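Local structure of putative secreted cellulose binding protein (Streptomyces coelicolor, 4OY7) at residues 109-114 / 178-183; 167-172 / 190-195; 66-71 / 129-134; 116-121 / 135-140. The protein cleaves glycosidic bonds of cellulose oxidatively with a copper ion, through the AA10 lytic polysaccharide monooxygenase domain that forms this chain. All coordinates share one frame; numbering follows the deposited sequence.

Contact 1 of 4, residues 109-114 / 178-183; sequences AHPGDF and RSDSQE. With CU (copper (II) ion), chain I.
Arg178 lays its guanidinium flat over one face of the His110 imidazole, the two planes 18° apart and their centres separated by 3.7 Å. The chain bends at chi3 (64°), which folds the guanidinium back over the ring, with CD also over that face. Next along, Ser179 N donates to Pro111 O over 3.0 Å, from above the carbonyl plane; Gly112 and Arg178 pair just beside it. Asp180 takes Arg178 side-on: NE reaches OD1 at 2.8 Å and NH2 reaches OD2 at 3.1 Å. Its OD2 also receives a water to which His110 ND1 donates, in the plane of the ring. Ser181 sets CB on the guanidinium face opposite the histidine, and its OG accepts from Glu183 N, an ST turn. Glu183 OE1 meets Arg178 NH1 at 2.8 Å and accepts a hydrogen bond from the water that lies 1.8 Å from the copper ion. Replacing Arg178 by an alanine is likely to leave both carboxylates without their cationic partner and one imidazole face without its cover. His110 NE2 binds copper at 2.4 Å, and His1 completes the histidine brace characteristic of these monooxygenases; the salt-bridge network is probably a second shell that helps to hold the His110 ring in its orientation.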
loop_
_atom_site.group_PDB
_atom_site.type_symbol
_atom_site.label_atom_id
_atom_site.label_comp_id
_atom_site.label_asym_id
_atom_site.label_seq_id
_atom_site.Cartn_x
_atom_site.Cartn_y
_atom_site.Cartn_z
ATOM N N ALA A 109 -2.940 12.671 10.161
ATOM C CA ALA A 109 -2.616 11.709 11.199
ATOM C C ALA A 109 -3.871 11.296 11.966
ATOM O O ALA A 109 -4.800 12.089 12.158
ATOM C CB ALA A 109 -1.610 12.310 12.166
ATOM N N HIS A 110 -3.838 10.072 12.472
ATOM C CA HIS A 110 -4.948 9.501 13.211
ATOM C C HIS A 110 -4.416 8.449 14.180
ATOM O O HIS A 110 -3.462 7.743 13.857
ATOM C CB HIS A 110 -5.937 8.800 12.266
ATOM C CG HIS A 110 -6.452 9.655 11.151
ATOM N ND1 HIS A 110 -7.326 10.704 11.350
ATOM C CD2 HIS A 110 -6.224 9.604 9.819
ATOM C CE1 HIS A 110 -7.617 11.262 10.192
ATOM N NE2 HIS A 110 -6.935 10.636 9.250
ATOM N N PRO A 111 -5.085 8.284 15.336
ATOM C CA PRO A 111 -4.764 7.162 16.207
ATOM C C PRO A 111 -5.299 5.805 15.656
ATOM O O PRO A 111 -6.294 5.768 14.951
ATOM C CB PRO A 111 -5.482 7.531 17.500
ATOM C CG PRO A 111 -6.694 8.271 17.038
ATOM C CD PRO A 111 -6.245 9.050 15.822
ATOM N N GLY A 112 -4.606 4.703 15.947
ATOM C CA GLY A 112 -5.031 3.380 15.482
ATOM C C GLY A 112 -3.891 2.400 15.267
ATOM O O GLY A 112 -2.738 2.654 15.689
ATOM N N ASP A 113 -4.246 1.274 14.644
ATOM C CA ASP A 113 -3.354 0.136 14.375
ATOM C C ASP A 113 -3.057 0.037 12.901
ATOM O O ASP A 113 -3.952 0.233 12.042
ATOM C CB ASP A 113 -4.013 -1.206 14.735
ATOM C CG ASP A 113 -4.204 -1.427 16.191
ATOM O OD1 ASP A 113 -3.632 -0.702 17.001
ATOM O OD2 ASP A 113 -4.950 -2.384 16.512
ATOM N N PHE A 114 -1.830 -0.352 12.586
ATOM C CA PHE A 114 -1.467 -0.785 11.265
ATOM C C PHE A 114 -1.372 -2.302 11.245
ATOM O O PHE A 114 -0.516 -2.903 11.920
ATOM C CB PHE A 114 -0.142 -0.153 10.880
ATOM C CG PHE A 114 -0.208 1.332 10.752
ATOM C CD1 PHE A 114 0.041 2.156 11.838
ATOM C CD2 PHE A 114 -0.517 1.916 9.534
ATOM C CE1 PHE A 114 -0.026 3.543 11.728
ATOM C CE2 PHE A 114 -0.602 3.295 9.415
ATOM C CZ PHE A 114 -0.351 4.117 10.502
ATOM N N ARG A 178 -8.323 3.033 12.143
ATOM C CA ARG A 178 -8.458 4.114 13.101
ATOM C C ARG A 178 -9.172 3.625 14.342
ATOM O O ARG A 178 -10.073 2.800 14.267
ATOM C CB ARG A 178 -9.223 5.307 12.488
ATOM C CG ARG A 178 -8.401 6.076 11.460
ATOM C CD ARG A 178 -9.192 7.228 10.834
ATOM N NE ARG A 178 -9.556 8.242 11.827
ATOM C CZ ARG A 178 -10.246 9.351 11.540
ATOM N NH1 ARG A 178 -10.655 9.611 10.304
ATOM N NH2 ARG A 178 -10.573 10.193 12.510
ATOM N N SER A 179 -8.726 4.113 15.481
ATOM C CA SER A 179 -9.399 3.817 16.750
ATOM C C SER A 179 -10.505 4.813 17.067
ATOM O O SER A 179 -11.268 4.589 18.008
ATOM C CB SER A 179 -8.394 3.752 17.890
ATOM O OG SER A 179 -7.709 4.975 17.972
ATOM N N ASP A 180 -10.613 5.889 16.285
ATOM C CA ASP A 180 -11.559 6.974 16.560
ATOM C C ASP A 180 -12.539 7.220 15.433
ATOM O O ASP A 180 -13.142 8.273 15.367
ATOM C CB ASP A 180 -10.768 8.253 16.807
ATOM C CG ASP A 180 -10.031 8.747 15.558
ATOM O OD1 ASP A 180 -9.722 7.944 14.644
ATOM O OD2 ASP A 180 -9.724 9.962 15.504
ATOM N N SER A 181 -12.699 6.247 14.549
ATOM C CA SER A 181 -13.472 6.428 13.324
ATOM C C SER A 181 -13.630 5.087 12.669
ATOM O O SER A 181 -12.816 4.176 12.896
ATOM C CB SER A 181 -12.732 7.335 12.340
ATOM O OG SER A 181 -13.498 7.538 11.172
ATOM N N GLN A 182 -14.690 4.962 11.873
ATOM C CA GLN A 182 -14.896 3.784 11.019
ATOM C C GLN A 182 -14.029 3.847 9.753
ATOM O O GLN A 182 -13.869 2.856 9.066
ATOM C CB GLN A 182 -16.376 3.637 10.665
ATOM C CG GLN A 182 -17.245 3.360 11.877
ATOM C CD GLN A 182 -16.996 1.979 12.457
ATOM O OE1 GLN A 182 -17.328 0.970 11.848
ATOM N NE2 GLN A 182 -16.381 1.924 13.607
ATOM N N GLU A 183 -13.456 5.014 9.462
ATOM C CA GLU A 183 -12.595 5.167 8.292
ATOM C C GLU A 183 -11.307 4.376 8.462
ATOM O O GLU A 183 -10.657 4.449 9.519
ATOM C CB GLU A 183 -12.284 6.632 8.046
ATOM C CG GLU A 183 -11.473 6.905 6.786
ATOM C CD GLU A 183 -11.114 8.374 6.682
ATOM O OE1 GLU A 183 -10.392 8.836 7.577
ATOM O OE2 GLU A 183 -11.585 9.059 5.750
HETATM CU CU CU I . -7.138 11.019 6.908
HETATM O O HOH W 1 -7.875 11.505 13.939
HETATM O O HOH W 2 -8.903 10.963 7.181
#

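Contact 2 of 4, residues 167-172 / 190-195; sequences SGDALI and DVVFDG
The Phe193 ring has Ala170 CB as its closest neighbour across the strand pair, 3.7 Å from CE2 and approaching obliquely, while Gly168 O lies near CD2. Its CG stands anti to the carbonyl carbon (chi1 -68°), which carries the ring back along the strand to the alanine methyl. The other flat groups are carboxylates. Asp169 brings OD1 against Val192 CB at 3.5 Å, an oxygen beside an aliphatic branch, and Asp190 OD2 faces Leu171 CD1 at 4.1 Å. The stronger partner of Asp190 is Arg10, which forms a salt bridge with OD1.

Between the two faces the backbones of the hairpin 168-178/184-193 run antiparallel, the short strand axes inclined at 143°. Ala170 and Val191 form a hydrogen-bonded pair: Ala170 N reaches Val191 O at 3.0 Å, and Val191 N returns to Ala170 O at 3.1 Å. Phe193 N adds a nearly straight bond to Gly168 O (2.9 Å, 173°), but the bond from Gly168 N to Phe193 O is weak, and a water bridges those two atoms. Val191 CG2 packs on Ala170 CB at 3.8 Å, and CG1 meets Ile172 CD1.

The hairpin thus has two unlike faces: Ala170, Val191 and Phe193 make a buried apolar one, whereas the other is mixed, Leu171 and Val192 alternating with the carboxylates of Asp169 and Asp190, the buried Asp190 being compensated by Arg10.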
loop_
_atom_site.group_PDB
_atom_site.type_symbol
_atom_site.label_atom_id
_atom_site.label_comp_id
_atom_site.label_asym_id
_atom_site.label_seq_id
_atom_site.Cartn_x
_atom_site.Cartn_y
_atom_site.Cartn_z
ATOM N N SER A 167 11.362 -16.019 -1.353
ATOM C CA SER A 167 12.004 -15.617 -2.587
ATOM C C SER A 167 10.969 -15.152 -3.584
ATOM O O SER A 167 9.788 -15.422 -3.399
ATOM C CB SER A 167 12.793 -16.777 -3.164
ATOM O OG SER A 167 11.937 -17.815 -3.619
ATOM N N GLY A 168 11.424 -14.454 -4.623
ATOM C CA GLY A 168 10.551 -13.993 -5.687
ATOM C C GLY A 168 9.581 -12.911 -5.244
ATOM O O GLY A 168 9.724 -12.296 -4.176
ATOM N N ASP A 169 8.592 -12.654 -6.092
ATOM C CA ASP A 169 7.680 -11.543 -5.877
ATOM C C ASP A 169 6.702 -11.855 -4.756
ATOM O O ASP A 169 6.359 -13.013 -4.512
ATOM C CB ASP A 169 6.864 -11.261 -7.153
ATOM C CG ASP A 169 7.681 -10.635 -8.283
ATOM O OD1 ASP A 169 8.747 -10.040 -8.021
ATOM O OD2 ASP A 169 7.201 -10.684 -9.447
ATOM N N ALA A 170 6.211 -10.800 -4.128
ATOM C CA ALA A 170 5.212 -10.898 -3.066
ATOM C C ALA A 170 4.540 -9.531 -2.979
ATOM O O ALA A 170 4.895 -8.619 -3.700
ATOM C CB ALA A 170 5.887 -11.285 -1.750
ATOM N N LEU A 171 3.587 -9.381 -2.078
ATOM C CA LEU A 171 2.983 -8.077 -1.842
ATOM C C LEU A 171 2.750 -7.920 -0.338
ATOM O O LEU A 171 2.391 -8.877 0.360
ATOM C CB LEU A 171 1.700 -7.990 -2.633
ATOM C CG LEU A 171 0.830 -6.754 -2.520
ATOM C CD1 LEU A 171 0.024 -6.707 -3.819
ATOM C CD2 LEU A 171 -0.073 -6.828 -1.298
ATOM N N ILE A 172 2.988 -6.722 0.173
ATOM C CA ILE A 172 2.658 -6.390 1.562
ATOM C C ILE A 172 1.419 -5.513 1.542
ATOM O O ILE A 172 1.430 -4.426 0.966
ATOM C CB ILE A 172 3.826 -5.665 2.276
ATOM C CG1 ILE A 172 5.003 -6.634 2.471
ATOM C CG2 ILE A 172 3.407 -5.115 3.628
ATOM C CD1 ILE A 172 6.309 -5.955 2.801
ATOM N N ASP A 190 4.133 -3.804 -3.759
ATOM C CA ASP A 190 4.831 -4.841 -4.473
ATOM C C ASP A 190 6.274 -4.923 -4.027
ATOM O O ASP A 190 6.973 -3.891 -3.941
ATOM C CB ASP A 190 4.780 -4.565 -5.965
ATOM C CG ASP A 190 3.383 -4.701 -6.519
ATOM O OD1 ASP A 190 2.744 -3.664 -6.717
ATOM O OD2 ASP A 190 2.890 -5.834 -6.687
ATOM N N VAL A 191 6.737 -6.136 -3.749
ATOM C CA VAL A 191 8.111 -6.364 -3.284
ATOM C C VAL A 191 8.669 -7.590 -3.995
ATOM O O VAL A 191 7.913 -8.369 -4.625
ATOM C CB VAL A 191 8.196 -6.549 -1.753
ATOM C CG1 VAL A 191 7.526 -5.367 -1.054
ATOM C CG2 VAL A 191 7.605 -7.881 -1.306
ATOM N N VAL A 192 9.980 -7.757 -3.924
ATOM C CA VAL A 192 10.622 -8.998 -4.372
ATOM C C VAL A 192 11.698 -9.351 -3.372
ATOM O O VAL A 192 12.475 -8.487 -2.955
ATOM C CB VAL A 192 11.162 -8.911 -5.823
ATOM C CG1 VAL A 192 12.094 -7.731 -6.006
ATOM C CG2 VAL A 192 11.849 -10.203 -6.236
ATOM N N PHE A 193 11.714 -10.621 -2.971
ATOM C CA PHE A 193 12.708 -11.138 -2.042
ATOM C C PHE A 193 13.881 -11.686 -2.852
ATOM O O PHE A 193 14.028 -12.918 -3.060
ATOM C CB PHE A 193 12.116 -12.222 -1.136
ATOM C CG PHE A 193 11.092 -11.715 -0.154
ATOM C CD1 PHE A 193 11.483 -10.994 0.980
ATOM C CD2 PHE A 193 9.746 -11.986 -0.341
ATOM C CE1 PHE A 193 10.528 -10.559 1.883
ATOM C CE2 PHE A 193 8.795 -11.562 0.571
ATOM C CZ PHE A 193 9.194 -10.831 1.670
ATOM N N ASP A 194 14.738 -10.773 -3.301
ATOM C CA ASP A 194 15.915 -11.153 -4.095
ATOM C C ASP A 194 17.231 -10.684 -3.476
ATOM O O ASP A 194 18.281 -10.812 -4.094
ATOM C CB ASP A 194 15.800 -10.652 -5.529
ATOM C CG ASP A 194 15.785 -9.133 -5.638
ATOM O OD1 ASP A 194 15.758 -8.417 -4.596
ATOM O OD2 ASP A 194 15.772 -8.642 -6.801
ATOM N N GLY A 195 17.192 -10.151 -2.261
ATOM C CA GLY A 195 18.390 -9.592 -1.649
ATOM C C GLY A 195 19.255 -10.587 -0.902
ATOM O O GLY A 195 18.834 -11.741 -0.662
HETATM O O HOH W 3 13.935 -13.709 -5.990
HETATM O O HOH W 4 4.403 -8.090 -6.374
#

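Contact 3 of 4, residues 66-71 / 129-134; sequences GTLCSA and LGWDDL
Gly66 opens the contact by donating its N-H to Leu129 O over 2.9 Å, at an N-H...O angle of 145°. With positive phi, the backbone here adopts a conformation that favours glycine. The same carbonyl receives a second proton, from a water 2.7 Å from Leu129 O that in turn accepts from Leu68 N, so two donors grip one buried oxygen.

Leu68 carries the apolar part. Its CD2 stands over the centre of the six-membered ring of Trp131, 3.7 Å from the centroid and only 9° off the ring normal, a CH-pi contact. The other branch, CD1, lies 3.6 Å from Trp131 NE1, so the two methyls spread over the same indole; NE1 gives its proton to Val63 O. Leu68 CD2 also meets Leu134 CD1 tip to tip at 3.6 Å. A serine in place of Trp131 would probably open a gap beside Leu68 and leave Val63 O without its indole donor.

Cys69, disulfide-bonded to Cys188, sets SG 4.0 Å from Leu129 CD2. Leu129 has CG anti to N (chi1 178°), which helps to bring CD2 to the sulfur. Within its own segment, the turn that presents Trp131 is braced by Asp133 OD1, which accepts from Gly130 N with its anti lone pair.

Phe173, on strand 168-178, meets Leu68, Trp131 and Leu134. Two loops, each with a short 3-10 turn, are therefore packed against the sheet through leucine, indole and disulfide; between the two segments the direct polar link falls on the carbonyl of Leu129, and Trp131 adds bonds to Val63 and Asp65.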
loop_
_atom_site.group_PDB
_atom_site.type_symbol
_atom_site.label_atom_id
_atom_site.label_comp_id
_atom_site.label_asym_id
_atom_site.label_seq_id
_atom_site.Cartn_x
_atom_site.Cartn_y
_atom_site.Cartn_z
ATOM N N GLY A 66 -9.751 -9.299 -4.455
ATOM C CA GLY A 66 -9.379 -8.608 -5.675
ATOM C C GLY A 66 -9.599 -7.115 -5.667
ATOM O O GLY A 66 -9.381 -6.488 -6.688
ATOM N N THR A 67 -10.015 -6.541 -4.529
ATOM C CA THR A 67 -10.256 -5.087 -4.430
ATOM C C THR A 67 -9.552 -4.437 -3.243
ATOM O O THR A 67 -9.781 -3.246 -2.979
ATOM C CB THR A 67 -11.740 -4.744 -4.333
ATOM O OG1 THR A 67 -12.244 -5.087 -3.034
ATOM C CG2 THR A 67 -12.495 -5.438 -5.412
ATOM N N LEU A 68 -8.684 -5.190 -2.572
ATOM C CA LEU A 68 -8.045 -4.666 -1.365
ATOM C C LEU A 68 -7.282 -3.372 -1.653
ATOM O O LEU A 68 -7.284 -2.439 -0.840
ATOM C CB LEU A 68 -7.096 -5.682 -0.691
ATOM C CG LEU A 68 -7.764 -6.668 0.278
ATOM C CD1 LEU A 68 -8.754 -7.530 -0.495
ATOM C CD2 LEU A 68 -6.764 -7.570 0.979
ATOM N N CYS A 69 -6.619 -3.314 -2.804
ATOM C CA CYS A 69 -5.714 -2.193 -3.097
ATOM C C CYS A 69 -6.417 -0.884 -3.435
ATOM O O CYS A 69 -5.768 0.159 -3.527
ATOM C CB CYS A 69 -4.706 -2.550 -4.198
ATOM S SG CYS A 69 -3.826 -4.105 -3.885
ATOM N N SER A 70 -7.735 -0.959 -3.590
ATOM C CA SER A 70 -8.563 0.226 -3.806
ATOM C C SER A 70 -9.586 0.392 -2.690
ATOM O O SER A 70 -10.609 1.074 -2.890
ATOM C CB SER A 70 -9.294 0.143 -5.149
ATOM O OG SER A 70 -10.219 -0.945 -5.179
ATOM N N ALA A 71 -9.350 -0.223 -1.521
ATOM C CA ALA A 71 -10.306 -0.112 -0.400
ATOM C C ALA A 71 -11.701 -0.576 -0.798
ATOM O O ALA A 71 -12.725 0.036 -0.429
ATOM C CB ALA A 71 -10.356 1.310 0.115
ATOM N N LEU A 129 -5.345 -11.018 -5.766
ATOM C CA LEU A 129 -5.025 -10.865 -4.342
ATOM C C LEU A 129 -6.294 -11.014 -3.512
ATOM O O LEU A 129 -7.171 -10.142 -3.508
ATOM C CB LEU A 129 -4.375 -9.513 -4.073
ATOM C CG LEU A 129 -4.044 -9.247 -2.614
ATOM C CD1 LEU A 129 -2.913 -10.189 -2.221
ATOM C CD2 LEU A 129 -3.649 -7.797 -2.410
ATOM N N GLY A 130 -6.423 -12.148 -2.834
ATOM C CA GLY A 130 -7.532 -12.362 -1.914
ATOM C C GLY A 130 -7.033 -12.404 -0.472
ATOM O O GLY A 130 -5.846 -12.589 -0.205
ATOM N N TRP A 131 -7.970 -12.273 0.458
ATOM C CA TRP A 131 -7.675 -12.464 1.878
ATOM C C TRP A 131 -7.007 -13.820 2.168
ATOM O O TRP A 131 -6.119 -13.898 3.002
ATOM C CB TRP A 131 -8.953 -12.272 2.731
ATOM C CG TRP A 131 -9.460 -10.865 2.716
ATOM C CD1 TRP A 131 -10.463 -10.361 1.939
ATOM C CD2 TRP A 131 -8.923 -9.750 3.444
ATOM N NE1 TRP A 131 -10.613 -9.023 2.174
ATOM C CE2 TRP A 131 -9.697 -8.622 3.109
ATOM C CE3 TRP A 131 -7.918 -9.610 4.406
ATOM C CZ2 TRP A 131 -9.449 -7.362 3.656
ATOM C CZ3 TRP A 131 -7.673 -8.359 4.943
ATOM C CH2 TRP A 131 -8.435 -7.260 4.572
ATOM N N ASP A 132 -7.402 -14.889 1.485
ATOM C CA ASP A 132 -6.769 -16.197 1.761
ATOM C C ASP A 132 -5.377 -16.352 1.159
ATOM O O ASP A 132 -4.745 -17.396 1.304
ATOM C CB ASP A 132 -7.679 -17.369 1.375
ATOM C CG ASP A 132 -7.790 -17.592 -0.107
ATOM O OD1 ASP A 132 -7.406 -16.714 -0.903
ATOM O OD2 ASP A 132 -8.302 -18.685 -0.510
ATOM N N ASP A 133 -4.903 -15.335 0.467
ATOM C CA ASP A 133 -3.519 -15.315 0.013
ATOM C C ASP A 133 -2.618 -14.508 0.947
ATOM O O ASP A 133 -1.425 -14.422 0.690
ATOM C CB ASP A 133 -3.458 -14.676 -1.360
ATOM C CG ASP A 133 -4.311 -15.386 -2.348
ATOM O OD1 ASP A 133 -5.152 -14.713 -2.974
ATOM O OD2 ASP A 133 -4.153 -16.629 -2.488
ATOM N N LEU A 134 -3.189 -13.933 2.001
ATOM C CA LEU A 134 -2.458 -13.034 2.922
ATOM C C LEU A 134 -2.351 -13.625 4.297
ATOM O O LEU A 134 -3.306 -14.256 4.786
ATOM C CB LEU A 134 -3.184 -11.705 3.045
ATOM C CG LEU A 134 -3.023 -10.756 1.862
ATOM C CD1 LEU A 134 -4.050 -9.638 1.961
ATOM C CD2 LEU A 134 -1.599 -10.226 1.731
HETATM O O HOH W 5 -7.171 -7.434 -3.553
#

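Contact 4 of 4, residues 116-121 / 135-140; sequences VYLTKP and ELIQTV
Val116 O is the acceptor at the tight centre of this strand pair. Ile137 N approaches it at 2.9 Å nearly end-on to the carbonyl, and Gln138 N adds a weak bond at 3.3 Å. Two residues of strand 135-140 facing one residue opposite make a classic beta bulge, and the register shifts by one between Val116 and Tyr117. Val116 N closes the pair on Gln138 O at 2.8 Å; beyond the bulge, Leu118 and Glu135 exchange two backbone bonds.

Leu136 lays CD1 over the centre of the Tyr117 ring, 3.9 Å from its centroid and 13° off the normal. Its CG anti to the backbone N (chi1 -179°) helps to bring this branch over the face, while CB lies beside CE2. On the other side of the sheet, Ile137 CD1 touches Leu118 CB at 3.9 Å.

The outer side is looser. Lys120 and Glu135 cross at about a right angle, and their aliphatic parts meet, Lys120 CE being 3.6 Å from Glu135 CG. Lys120 NZ stays 4.9 Å from Glu135 OE2 and bonds Asp132 O instead, and Glu135 OE1 takes a water that also reaches Leu118 O.

Strand 112-119 has strand 168-178 as its other neighbour, with Tyr117 and Thr119 bonded to Phe173 and Leu171. Strand 155-161 of the second sheet meets Val116 through Trp158 and Ile137 through Leu160, and Gln138 bonds Trp158 and Asp159.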
loop_
_atom_site.group_PDB
_atom_site.type_symbol
_atom_site.label_atom_id
_atom_site.label_comp_id
_atom_site.label_asym_id
_atom_site.label_seq_id
_atom_site.Cartn_x
_atom_site.Cartn_y
_atom_site.Cartn_z
ATOM N N VAL A 116 -0.428 -5.431 9.257
ATOM C CA VAL A 116 0.523 -5.682 8.179
ATOM C C VAL A 116 0.480 -7.161 7.772
ATOM O O VAL A 116 0.677 -8.049 8.603
ATOM C CB VAL A 116 1.950 -5.281 8.602
ATOM C CG1 VAL A 116 2.945 -5.571 7.475
ATOM C CG2 VAL A 116 2.021 -3.806 9.064
ATOM N N TYR A 117 0.257 -7.399 6.483
ATOM C CA TYR A 117 0.102 -8.747 5.901
ATOM C C TYR A 117 1.058 -9.029 4.754
ATOM O O TYR A 117 1.401 -8.136 3.983
ATOM C CB TYR A 117 -1.321 -8.970 5.372
ATOM C CG TYR A 117 -2.477 -8.667 6.301
ATOM C CD1 TYR A 117 -2.863 -7.362 6.573
ATOM C CD2 TYR A 117 -3.229 -9.684 6.829
ATOM C CE1 TYR A 117 -3.962 -7.093 7.393
ATOM C CE2 TYR A 117 -4.324 -9.444 7.646
ATOM C CZ TYR A 117 -4.705 -8.137 7.912
ATOM O OH TYR A 117 -5.799 -7.935 8.756
ATOM N N LEU A 118 1.436 -10.291 4.593
ATOM C CA LEU A 118 2.325 -10.681 3.476
ATOM C C LEU A 118 1.697 -11.833 2.716
ATOM O O LEU A 118 1.165 -12.749 3.307
ATOM C CB LEU A 118 3.672 -11.108 4.016
ATOM C CG LEU A 118 4.755 -11.544 3.037
ATOM C CD1 LEU A 118 5.208 -10.391 2.137
ATOM C CD2 LEU A 118 5.921 -12.110 3.831
ATOM N N THR A 119 1.749 -11.748 1.398
ATOM C CA THR A 119 1.270 -12.810 0.549
ATOM C C THR A 119 2.049 -14.081 0.833
ATOM O O THR A 119 3.251 -14.076 1.060
ATOM C CB THR A 119 1.313 -12.444 -0.949
ATOM O OG1 THR A 119 2.645 -12.049 -1.328
ATOM C CG2 THR A 119 0.303 -11.352 -1.240
ATOM N N LYS A 120 1.305 -15.174 0.801
ATOM C CA LYS A 120 1.854 -16.501 1.103
ATOM C C LYS A 120 2.846 -16.972 0.057
ATOM O O LYS A 120 2.787 -16.586 -1.115
ATOM C CB LYS A 120 0.722 -17.506 1.212
ATOM C CG LYS A 120 -0.201 -17.245 2.377
ATOM C CD LYS A 120 -1.345 -18.235 2.403
ATOM C CE LYS A 120 -2.324 -17.923 3.523
ATOM N NZ LYS A 120 -3.552 -18.768 3.492
ATOM N N PRO A 121 3.758 -17.857 0.471
ATOM C CA PRO A 121 4.660 -18.438 -0.497
ATOM C C PRO A 121 3.876 -19.059 -1.654
ATOM O O PRO A 121 2.849 -19.736 -1.433
ATOM C CB PRO A 121 5.376 -19.532 0.300
ATOM C CG PRO A 121 5.224 -19.134 1.711
ATOM C CD PRO A 121 3.917 -18.445 1.816
ATOM N N GLU A 135 -1.194 -13.387 4.934
ATOM C CA GLU A 135 -0.969 -13.745 6.338
ATOM C C GLU A 135 -0.594 -12.493 7.132
ATOM O O GLU A 135 0.321 -11.753 6.751
ATOM C CB GLU A 135 0.140 -14.798 6.456
ATOM C CG GLU A 135 -0.257 -16.127 5.849
ATOM C CD GLU A 135 0.796 -17.211 6.004
ATOM O OE1 GLU A 135 1.999 -16.957 5.713
ATOM O OE2 GLU A 135 0.391 -18.353 6.349
ATOM N N LEU A 136 -1.328 -12.262 8.227
ATOM C CA LEU A 136 -1.036 -11.205 9.184
ATOM C C LEU A 136 0.264 -11.511 9.877
ATOM O O LEU A 136 0.384 -12.539 10.549
ATOM C CB LEU A 136 -2.142 -11.088 10.243
ATOM C CG LEU A 136 -1.964 -9.979 11.294
ATOM C CD1 LEU A 136 -2.065 -8.569 10.693
ATOM C CD2 LEU A 136 -2.975 -10.169 12.420
ATOM N N ILE A 137 1.236 -10.621 9.723
ATOM C CA ILE A 137 2.590 -10.838 10.263
ATOM C C ILE A 137 2.985 -9.840 11.357
ATOM O O ILE A 137 3.891 -10.100 12.135
ATOM C CB ILE A 137 3.669 -10.929 9.150
ATOM C CG1 ILE A 137 3.798 -9.671 8.318
ATOM C CG2 ILE A 137 3.411 -12.146 8.246
ATOM C CD1 ILE A 137 5.040 -9.704 7.430
ATOM N N GLN A 138 2.254 -8.734 11.469
ATOM C CA GLN A 138 2.528 -7.723 12.473
ATOM C C GLN A 138 1.332 -6.792 12.642
ATOM O O GLN A 138 0.653 -6.478 11.670
ATOM C CB GLN A 138 3.821 -6.987 12.059
ATOM C CG GLN A 138 3.980 -5.561 12.476
ATOM C CD GLN A 138 5.213 -4.915 11.872
ATOM O OE1 GLN A 138 5.212 -4.441 10.727
ATOM N NE2 GLN A 138 6.246 -4.877 12.650
ATOM N N THR A 139 1.043 -6.365 13.864
ATOM C CA THR A 139 0.121 -5.242 14.062
ATOM C C THR A 139 0.864 -4.209 14.861
ATOM O O THR A 139 1.464 -4.569 15.852
ATOM C CB THR A 139 -1.221 -5.618 14.738
ATOM O OG1 THR A 139 -1.860 -6.654 13.975
ATOM C CG2 THR A 139 -2.164 -4.438 14.796
ATOM N N VAL A 140 0.864 -2.954 14.404
ATOM C CA VAL A 140 1.627 -1.868 15.031
ATOM C C VAL A 140 0.649 -0.840 15.563
ATOM O O VAL A 140 -0.028 -0.149 14.793
ATOM C CB VAL A 140 2.574 -1.191 14.015
ATOM C CG1 VAL A 140 3.424 -0.114 14.683
ATOM C CG2 VAL A 140 3.429 -2.256 13.362
HETATM O O HOH W 6 3.040 -14.854 4.160
#

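How the contacts relate
Contacts 1, 2 and 4 belong to one mixed sheet, in which strand 112-119 lies between 134-141 and 168-178, and the latter pairs with 184-193. The centres of contacts 1 and 2 are about 28 Å apart, on opposite sides of the chain's centre. Contact 4 lies between, about 19 Å from contact 1 and 13 Å from contact 2; Phe114 O to Val140 N (2.8 Å) and Leu171 N to Thr119 OG1 (2.9 Å) are probable hydrogen bonds joining them. Contact 3 opens first along the chain; its centre is about 12 Å from that of contact 4, with Asp133 O to Lys120 N (2.8 Å) a probable hydrogen bond. Contacts 1 and 2 thus sit at the two ends of one hairpin, 168-178/184-193, the copper site at its loop end.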